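Local coordinates for coat protein (Sulfolobus turreted icosahedral virus, PDB 2BBD), which serves as the major capsid protein, a double jelly-roll subunit that probably builds the icosahedral shell of a virus infecting a hyperthermophilic archaeon, at residues Asn28-Ile33 and Ile154-Val159; Ala121-Thr126 and Thr180-Val185. All coordinates share one frame; numbering follows the deposited sequence.

Overall arrangement
The chain leaves its N-terminal strand 2-13, passes through strand 19-24 and enters strand 29-43, whose first residues form one side of contact 1. Some 120 residues later strand 145-158 returns beside them and closes that loop. Meanwhile strand 108-123 has supplied the first half of contact 2, which is completed by 180-185 at the start of strand 182-193. The segments therefore alternate along the sequence and the two loops cross. Contact 1 joins neighbouring strands of one antiparallel sheet; contact 2 ties the end of another strand of that sheet to the mixed sheet. Their centres lie about 10 Å apart, bridged by Glu-157 with Arg-122 and Ile-30 with Phe-123.

Contact 1 (Asn28-Ile33 and Ile154-Val159); sequences NFIRKI and ITYERV
Arg-31, at the corner of its strand, reaches obliquely to Glu-157 on the antiparallel neighbour and forms a salt bridge, Arg-31 NH1 lying 2.6 Å from Glu-157 OE1. The carboxylate oxygen is approached nearly in line with its C-O bond, and the two flat groups are turned 38° against each other. Glu-157 extends its side chain with CG trans to the backbone N (chi1 -168°), while a bend at chi3 of Arg-31 carries the guanidinium over to it. OE2 is taken by Arg-122 and the N-terminal nitrogen of Gly-1, so this buried carboxylate is held by several positively charged groups and is probably ionised.

Val-159 sits over one face of the Phe-29 ring, its CB 3.8 Å from the centroid in a CH-pi contact. On the opposite face of the sheet from Glu-157, Ile-30 and Tyr-156 run side by side, CG1 3.6 Å from CE2. Ile-154 CG2 covers a face of the tyrosine ring and also touches Ile-30 CG2, while Tyr-156 OH is anchored by Pro-25 O.

Lys-32 lays its CG against Thr-155 OG1 at 3.4 Å; beyond, NZ and OG1 share a water, NZ also pairing with Glu-117 and OG1 with Thr-5.

The backbone sets these partners in register. Glu-157 N donates to Phe-29 O at 2.8 Å, and Thr-155 N to Lys-32 O at 2.8 Å in an almost straight bond. Thr-155 O accepts Arg-31 N at 2.8 Å and, weakly, Lys-32 N at 3.4 Å. Where the pairing ends, one water accepts hydrogen bonds from Phe-29 N and Val-159 N. Arg-31 and Lys-32 together opposite Thr-155 make a classic beta bulge, here within the antiparallel sheet of the first jelly roll of what is a double jelly-roll capsid protein.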
ATOM      1  N   ASN A  28     -11.327 -16.131 -13.294  1.00 27.66           N
ATOM      2  CA  ASN A  28     -12.358 -16.249 -12.272  1.00 25.70           C
ATOM      3  C   ASN A  28     -12.280 -15.000 -11.422  1.00 26.48           C
ATOM      4  O   ASN A  28     -11.577 -14.038 -11.772  1.00 25.14           O
ATOM      5  CB  ASN A  28     -12.092 -17.464 -11.383  1.00 27.28           C
ATOM      6  CG  ASN A  28     -12.803 -18.712 -11.863  1.00 31.74           C
ATOM      7  OD1 ASN A  28     -14.017 -18.704 -12.075  1.00 30.24           O
ATOM      8  ND2 ASN A  28     -12.051 -19.799 -12.026  1.00 29.76           N
ATOM      9  N   PHE A  29     -13.009 -15.008 -10.313  1.00 24.44           N
ATOM     10  CA  PHE A  29     -12.958 -13.882  -9.397  1.00 24.15           C
ATOM     11  C   PHE A  29     -11.533 -13.900  -8.838  1.00 23.63           C
ATOM     12  O   PHE A  29     -10.916 -14.964  -8.742  1.00 23.81           O
ATOM     13  CB  PHE A  29     -13.985 -14.054  -8.268  1.00 25.71           C
ATOM     14  CG  PHE A  29     -15.376 -13.585  -8.627  1.00 26.03           C
ATOM     15  CD1 PHE A  29     -16.230 -13.089  -7.641  1.00 27.79           C
ATOM     16  CD2 PHE A  29     -15.836 -13.636  -9.944  1.00 26.31           C
ATOM     17  CE1 PHE A  29     -17.526 -12.650  -7.959  1.00 24.94           C
ATOM     18  CE2 PHE A  29     -17.129 -13.200 -10.273  1.00 26.86           C
ATOM     19  CZ  PHE A  29     -17.971 -12.709  -9.280  1.00 26.78           C
ATOM     20  N   ILE A  30     -11.018 -12.732  -8.471  1.00 23.34           N
ATOM     21  CA  ILE A  30      -9.654 -12.620  -7.953  1.00 23.31           C
ATOM     22  C   ILE A  30      -9.622 -12.113  -6.514  1.00 24.12           C
ATOM     23  O   ILE A  30     -10.184 -11.063  -6.213  1.00 23.90           O
ATOM     24  CB  ILE A  30      -8.830 -11.657  -8.846  1.00 21.67           C
ATOM     25  CG1 ILE A  30      -8.718 -12.242 -10.260  1.00 19.76           C
ATOM     26  CG2 ILE A  30      -7.456 -11.392  -8.222  1.00 19.59           C
ATOM     27  CD1 ILE A  30      -8.197 -11.252 -11.306  1.00 22.58           C
ATOM     28  N   ARG A  31      -8.970 -12.862  -5.631  1.00 24.33           N
ATOM     29  CA  ARG A  31      -8.862 -12.459  -4.233  1.00 24.35           C
ATOM     30  C   ARG A  31      -7.579 -11.656  -4.018  1.00 25.74           C
ATOM     31  O   ARG A  31      -7.540 -10.727  -3.201  1.00 25.15           O
ATOM     32  CB  ARG A  31      -8.891 -13.683  -3.322  1.00 24.58           C
ATOM     33  CG  ARG A  31     -10.230 -14.419  -3.321  1.00 25.23           C
ATOM     34  CD  ARG A  31     -10.162 -15.609  -2.405  1.00 29.80           C
ATOM     35  NE  ARG A  31     -10.078 -15.175  -1.014  1.00 32.94           N
ATOM     36  CZ  ARG A  31     -11.116 -14.712  -0.325  1.00 35.00           C
ATOM     37  NH1 ARG A  31     -12.308 -14.635  -0.901  1.00 35.27           N
ATOM     38  NH2 ARG A  31     -10.963 -14.310   0.927  1.00 36.31           N
ATOM     39  N   LYS A  32      -6.525 -12.004  -4.749  1.00 25.25           N
ATOM     40  CA  LYS A  32      -5.294 -11.246  -4.629  1.00 24.80           C
ATOM     41  C   LYS A  32      -4.286 -11.455  -5.752  1.00 24.05           C
ATOM     42  O   LYS A  32      -4.386 -12.389  -6.547  1.00 20.91           O
ATOM     43  CB  LYS A  32      -4.627 -11.502  -3.268  1.00 29.86           C
ATOM     44  CG  LYS A  32      -3.883 -12.812  -3.104  1.00 35.53           C
ATOM     45  CD  LYS A  32      -3.098 -12.798  -1.775  1.00 39.87           C
ATOM     46  CE  LYS A  32      -2.336 -14.103  -1.519  1.00 41.51           C
ATOM     47  NZ  LYS A  32      -1.193 -14.304  -2.456  1.00 42.93           N
ATOM     48  N   ILE A  33      -3.330 -10.541  -5.820  1.00 21.67           N
ATOM     49  CA  ILE A  33      -2.275 -10.600  -6.809  1.00 23.03           C
ATOM     50  C   ILE A  33      -0.947 -10.452  -6.086  1.00 22.49           C
ATOM     51  O   ILE A  33      -0.764  -9.545  -5.275  1.00 24.72           O
ATOM     52  CB  ILE A  33      -2.400  -9.467  -7.845  1.00 20.95           C
ATOM     53  CG1 ILE A  33      -3.700  -9.632  -8.645  1.00 21.70           C
ATOM     54  CG2 ILE A  33      -1.190  -9.467  -8.761  1.00 21.21           C
ATOM     55  CD1 ILE A  33      -4.016  -8.436  -9.545  1.00 19.95           C
ATOM     56  N   ILE A 154      -1.443 -15.067  -9.142  1.00 25.59           N
ATOM     57  CA  ILE A 154      -2.814 -14.677  -8.869  1.00 26.71           C
ATOM     58  C   ILE A 154      -3.599 -15.686  -8.053  1.00 27.00           C
ATOM     59  O   ILE A 154      -3.541 -16.894  -8.300  1.00 28.45           O
ATOM     60  CB  ILE A 154      -3.543 -14.399 -10.203  1.00 28.01           C
ATOM     61  CG1 ILE A 154      -2.758 -13.346 -10.983  1.00 27.74           C
ATOM     62  CG2 ILE A 154      -4.972 -13.912  -9.957  1.00 27.96           C
ATOM     63  CD1 ILE A 154      -3.152 -13.247 -12.416  1.00 34.05           C
ATOM     64  N   THR A 155      -4.311 -15.183  -7.053  1.00 25.24           N
ATOM     65  CA  THR A 155      -5.150 -16.041  -6.239  1.00 25.01           C
ATOM     66  C   THR A 155      -6.579 -15.825  -6.743  1.00 24.66           C
ATOM     67  O   THR A 155      -7.100 -14.714  -6.697  1.00 24.56           O
ATOM     68  CB  THR A 155      -5.071 -15.680  -4.747  1.00 24.57           C
ATOM     69  OG1 THR A 155      -3.756 -15.959  -4.246  1.00 24.85           O
ATOM     70  CG2 THR A 155      -6.084 -16.503  -3.964  1.00 24.75           C
ATOM     71  N   TYR A 156      -7.189 -16.889  -7.254  1.00 25.19           N
ATOM     72  CA  TYR A 156      -8.548 -16.819  -7.776  1.00 26.20           C
ATOM     73  C   TYR A 156      -9.536 -17.470  -6.840  1.00 26.65           C
ATOM     74  O   TYR A 156      -9.165 -18.118  -5.869  1.00 30.36           O
ATOM     75  CB  TYR A 156      -8.664 -17.557  -9.114  1.00 23.68           C
ATOM     76  CG  TYR A 156      -7.976 -16.903 -10.278  1.00 26.56           C
ATOM     77  CD1 TYR A 156      -6.768 -17.393 -10.761  1.00 27.48           C
ATOM     78  CD2 TYR A 156      -8.553 -15.817 -10.924  1.00 24.90           C
ATOM     79  CE1 TYR A 156      -6.154 -16.819 -11.870  1.00 28.41           C
ATOM     80  CE2 TYR A 156      -7.949 -15.233 -12.027  1.00 26.26           C
ATOM     81  CZ  TYR A 156      -6.751 -15.737 -12.496  1.00 27.61           C
ATOM     82  OH  TYR A 156      -6.142 -15.139 -13.572  1.00 32.48           O
ATOM     83  N   GLU A 157     -10.806 -17.283  -7.150  1.00 28.70           N
ATOM     84  CA  GLU A 157     -11.879 -17.924  -6.415  1.00 29.66           C
ATOM     85  C   GLU A 157     -12.930 -18.211  -7.474  1.00 29.20           C
ATOM     86  O   GLU A 157     -13.350 -17.316  -8.217  1.00 27.32           O
ATOM     87  CB  GLU A 157     -12.478 -17.035  -5.322  1.00 31.23           C
ATOM     88  CG  GLU A 157     -13.378 -17.829  -4.377  1.00 33.69           C
ATOM     89  CD  GLU A 157     -14.037 -16.978  -3.308  1.00 34.71           C
ATOM     90  OE1 GLU A 157     -13.356 -16.119  -2.711  1.00 35.46           O
ATOM     91  OE2 GLU A 157     -15.240 -17.181  -3.052  1.00 38.24           O
ATOM     92  N   ARG A 158     -13.319 -19.472  -7.568  1.00 28.03           N
ATOM     93  CA  ARG A 158     -14.319 -19.862  -8.532  1.00 31.14           C
ATOM     94  C   ARG A 158     -15.685 -19.597  -7.912  1.00 31.85           C
ATOM     95  O   ARG A 158     -16.184 -20.379  -7.102  1.00 32.74           O
ATOM     96  CB  ARG A 158     -14.153 -21.339  -8.894  1.00 30.80           C
ATOM     97  CG  ARG A 158     -15.236 -21.854  -9.804  1.00 37.99           C
ATOM     98  CD  ARG A 158     -14.845 -23.165 -10.456  1.00 42.43           C
ATOM     99  NE  ARG A 158     -16.008 -23.823 -11.047  1.00 47.50           N
ATOM    100  CZ  ARG A 158     -16.933 -24.468 -10.342  1.00 49.56           C
ATOM    101  NH1 ARG A 158     -16.826 -24.542  -9.019  1.00 49.69           N
ATOM    102  NH2 ARG A 158     -17.966 -25.038 -10.955  1.00 50.78           N
ATOM    103  N   VAL A 159     -16.270 -18.470  -8.290  1.00 32.07           N
ATOM    104  CA  VAL A 159     -17.572 -18.070  -7.786  1.00 33.47           C
ATOM    105  C   VAL A 159     -18.618 -18.393  -8.844  1.00 32.85           C
ATOM    106  O   VAL A 159     -18.593 -17.855  -9.953  1.00 31.98           O
ATOM    107  CB  VAL A 159     -17.586 -16.564  -7.460  1.00 32.91           C
ATOM    108  CG1 VAL A 159     -18.920 -16.167  -6.877  1.00 34.90           C
ATOM    109  CG2 VAL A 159     -16.470 -16.252  -6.469  1.00 34.52           C
TER
HETATM  110  O   HOH W   1     -15.542 -17.032 -10.584  1.00 31.99           O
HETATM  111  O   HOH W   2      -1.643 -14.434  -5.074  1.00 26.39           O

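Contact 2 (Ala121-Thr126 and Thr180-Val185); sequences ARFPAT and TVLPKV
Phe-123 reaches across to Leu-182 where the end of strand 108-123 meets the beginning of strand 182-193, consistent with the junction between the two jelly rolls of a double jelly-roll capsid protein. From CB, which itself does not point at the other segment, CG swings trans to the backbone N (chi1 -165°) and brings the ring closer. Its CD1 and CE1 edge then meets a single methyl: Leu-182 CD2 is 3.7 Å from CE1, near the plane of the ring. Tyr-68, in an edge-to-face pairing, Leu-74 and Val-128 pack around the same ring.

The backbone then folds sharply: Pro-124 is the centre of an inverse gamma turn, closed by a weak bond from Ala-125 N to Phe-123 O at 2.8 Å. Pro-124 CD lies 4.3 Å from Thr-180 CG2.

Direct touches elsewhere are few, and water makes up the polar link. One water donates to both Arg-122 O and Thr-180 OG1, the hydroxyl also bonding to Pro-177 O; a second accepts Val-181 N and donates weakly to Arg-122 O. At the other end of the contact, Ala-121 CB abuts Val-181 O at 3.4 Å.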
ATOM      1  N   ALA A 121      -9.932  -8.151  -2.167  1.00 30.28           N
ATOM      2  CA  ALA A 121     -11.159  -8.632  -1.537  1.00 30.03           C
ATOM      3  C   ALA A 121     -11.612  -9.819  -2.391  1.00 30.40           C
ATOM      4  O   ALA A 121     -10.936 -10.852  -2.429  1.00 32.15           O
ATOM      5  CB  ALA A 121     -12.211  -7.523  -1.531  1.00 27.96           C
ATOM      6  N   ARG A 122     -12.749  -9.693  -3.061  1.00 28.27           N
ATOM      7  CA  ARG A 122     -13.191 -10.765  -3.951  1.00 29.63           C
ATOM      8  C   ARG A 122     -13.728 -10.085  -5.198  1.00 27.48           C
ATOM      9  O   ARG A 122     -14.928  -9.988  -5.411  1.00 29.38           O
ATOM     10  CB  ARG A 122     -14.260 -11.646  -3.301  1.00 30.76           C
ATOM     11  CG  ARG A 122     -14.276 -13.041  -3.905  1.00 35.69           C
ATOM     12  CD  ARG A 122     -15.342 -13.930  -3.300  1.00 36.79           C
ATOM     13  NE  ARG A 122     -16.682 -13.428  -3.576  1.00 35.71           N
ATOM     14  CZ  ARG A 122     -17.796 -14.092  -3.280  1.00 38.38           C
ATOM     15  NH1 ARG A 122     -17.725 -15.288  -2.698  1.00 35.82           N
ATOM     16  NH2 ARG A 122     -18.978 -13.563  -3.570  1.00 32.72           N
ATOM     17  N   PHE A 123     -12.793  -9.595  -6.005  1.00 27.06           N
ATOM     18  CA  PHE A 123     -13.070  -8.869  -7.236  1.00 25.44           C
ATOM     19  C   PHE A 123     -13.712  -9.730  -8.324  1.00 26.45           C
ATOM     20  O   PHE A 123     -13.196 -10.791  -8.676  1.00 28.40           O
ATOM     21  CB  PHE A 123     -11.757  -8.277  -7.747  1.00 23.65           C
ATOM     22  CG  PHE A 123     -11.927  -7.232  -8.796  1.00 22.47           C
ATOM     23  CD1 PHE A 123     -12.422  -5.978  -8.470  1.00 23.00           C
ATOM     24  CD2 PHE A 123     -11.585  -7.500 -10.120  1.00 23.72           C
ATOM     25  CE1 PHE A 123     -12.578  -4.993  -9.452  1.00 24.55           C
ATOM     26  CE2 PHE A 123     -11.734  -6.526 -11.110  1.00 23.95           C
ATOM     27  CZ  PHE A 123     -12.231  -5.268 -10.776  1.00 23.48           C
ATOM     28  N   PRO A 124     -14.854  -9.279  -8.871  1.00 26.64           N
ATOM     29  CA  PRO A 124     -15.574 -10.009  -9.923  1.00 26.58           C
ATOM     30  C   PRO A 124     -14.890  -9.794 -11.280  1.00 27.22           C
ATOM     31  O   PRO A 124     -15.451  -9.180 -12.198  1.00 27.39           O
ATOM     32  CB  PRO A 124     -16.969  -9.399  -9.855  1.00 25.68           C
ATOM     33  CG  PRO A 124     -16.668  -7.950  -9.549  1.00 26.73           C
ATOM     34  CD  PRO A 124     -15.557  -8.032  -8.505  1.00 25.38           C
ATOM     35  N   ALA A 125     -13.673 -10.314 -11.390  1.00 26.57           N
ATOM     36  CA  ALA A 125     -12.857 -10.152 -12.586  1.00 26.48           C
ATOM     37  C   ALA A 125     -13.502 -10.629 -13.881  1.00 27.46           C
ATOM     38  O   ALA A 125     -13.282 -10.043 -14.933  1.00 27.18           O
ATOM     39  CB  ALA A 125     -11.516 -10.843 -12.384  1.00 22.26           C
ATOM     40  N   THR A 126     -14.299 -11.687 -13.807  1.00 29.82           N
ATOM     41  CA  THR A 126     -14.954 -12.216 -14.997  1.00 31.18           C
ATOM     42  C   THR A 126     -16.069 -11.298 -15.505  1.00 32.41           C
ATOM     43  O   THR A 126     -16.635 -11.530 -16.567  1.00 32.55           O
ATOM     44  CB  THR A 126     -15.542 -13.612 -14.727  1.00 31.13           C
ATOM     45  OG1 THR A 126     -16.482 -13.536 -13.649  1.00 31.28           O
ATOM     46  CG2 THR A 126     -14.437 -14.590 -14.356  1.00 30.91           C
ATOM     47  N   THR A 180     -20.454  -6.757  -3.494  1.00 33.30           N
ATOM     48  CA  THR A 180     -19.093  -6.441  -3.890  1.00 31.52           C
ATOM     49  C   THR A 180     -18.402  -5.361  -3.052  1.00 31.95           C
ATOM     50  O   THR A 180     -18.944  -4.275  -2.835  1.00 30.28           O
ATOM     51  CB  THR A 180     -19.036  -6.006  -5.376  1.00 31.79           C
ATOM     52  OG1 THR A 180     -19.336  -7.130  -6.216  1.00 28.52           O
ATOM     53  CG2 THR A 180     -17.642  -5.464  -5.728  1.00 31.06           C
ATOM     54  N   VAL A 181     -17.197  -5.683  -2.591  1.00 29.95           N
ATOM     55  CA  VAL A 181     -16.373  -4.752  -1.838  1.00 29.96           C
ATOM     56  C   VAL A 181     -15.153  -4.473  -2.718  1.00 29.07           C
ATOM     57  O   VAL A 181     -14.369  -5.377  -3.009  1.00 29.45           O
ATOM     58  CB  VAL A 181     -15.891  -5.347  -0.490  1.00 29.31           C
ATOM     59  CG1 VAL A 181     -15.008  -4.339   0.231  1.00 30.63           C
ATOM     60  CG2 VAL A 181     -17.085  -5.712   0.381  1.00 28.94           C
ATOM     61  N   LEU A 182     -15.007  -3.225  -3.147  1.00 28.67           N
ATOM     62  CA  LEU A 182     -13.889  -2.819  -3.996  1.00 29.13           C
ATOM     63  C   LEU A 182     -12.785  -2.099  -3.224  1.00 30.35           C
ATOM     64  O   LEU A 182     -13.015  -1.039  -2.644  1.00 28.93           O
ATOM     65  CB  LEU A 182     -14.375  -1.881  -5.104  1.00 30.41           C
ATOM     66  CG  LEU A 182     -15.377  -2.417  -6.124  1.00 31.03           C
ATOM     67  CD1 LEU A 182     -15.723  -1.318  -7.123  1.00 31.19           C
ATOM     68  CD2 LEU A 182     -14.781  -3.623  -6.832  1.00 29.97           C
ATOM     69  N   PRO A 183     -11.571  -2.665  -3.207  1.00 30.72           N
ATOM     70  CA  PRO A 183     -10.492  -1.992  -2.486  1.00 29.88           C
ATOM     71  C   PRO A 183     -10.142  -0.684  -3.192  1.00 29.55           C
ATOM     72  O   PRO A 183     -10.252  -0.584  -4.414  1.00 28.58           O
ATOM     73  CB  PRO A 183      -9.356  -3.013  -2.535  1.00 29.93           C
ATOM     74  CG  PRO A 183      -9.616  -3.738  -3.828  1.00 32.18           C
ATOM     75  CD  PRO A 183     -11.107  -3.938  -3.783  1.00 29.79           C
ATOM     76  N   LYS A 184      -9.773   0.325  -2.407  1.00 28.63           N
ATOM     77  CA  LYS A 184      -9.378   1.631  -2.929  1.00 27.16           C
ATOM     78  C   LYS A 184      -8.163   2.062  -2.100  1.00 26.79           C
ATOM     79  O   LYS A 184      -8.259   2.900  -1.203  1.00 27.28           O
ATOM     80  CB  LYS A 184     -10.512   2.640  -2.773  1.00 26.72           C
ATOM     81  CG  LYS A 184     -10.243   3.976  -3.460  1.00 27.90           C
ATOM     82  CD  LYS A 184     -11.343   4.972  -3.150  1.00 30.21           C
ATOM     83  CE  LYS A 184     -11.152   6.280  -3.902  1.00 33.57           C
ATOM     84  NZ  LYS A 184     -11.300   6.107  -5.378  1.00 36.36           N
ATOM     85  N   VAL A 185      -7.023   1.457  -2.412  1.00 25.67           N
ATOM     86  CA  VAL A 185      -5.766   1.706  -1.712  1.00 23.92           C
ATOM     87  C   VAL A 185      -4.943   2.751  -2.452  1.00 23.80           C
ATOM     88  O   VAL A 185      -4.299   2.457  -3.455  1.00 21.38           O
ATOM     89  CB  VAL A 185      -4.988   0.388  -1.592  1.00 22.63           C
ATOM     90  CG1 VAL A 185      -3.711   0.588  -0.798  1.00 20.30           C
ATOM     91  CG2 VAL A 185      -5.886  -0.665  -0.934  1.00 19.87           C
TER
HETATM   92  O   HOH W   3     -17.867  -9.386  -6.143  1.00 31.60           O
HETATM   93  O   HOH W   4     -15.860  -8.095  -3.122  1.00 34.19           O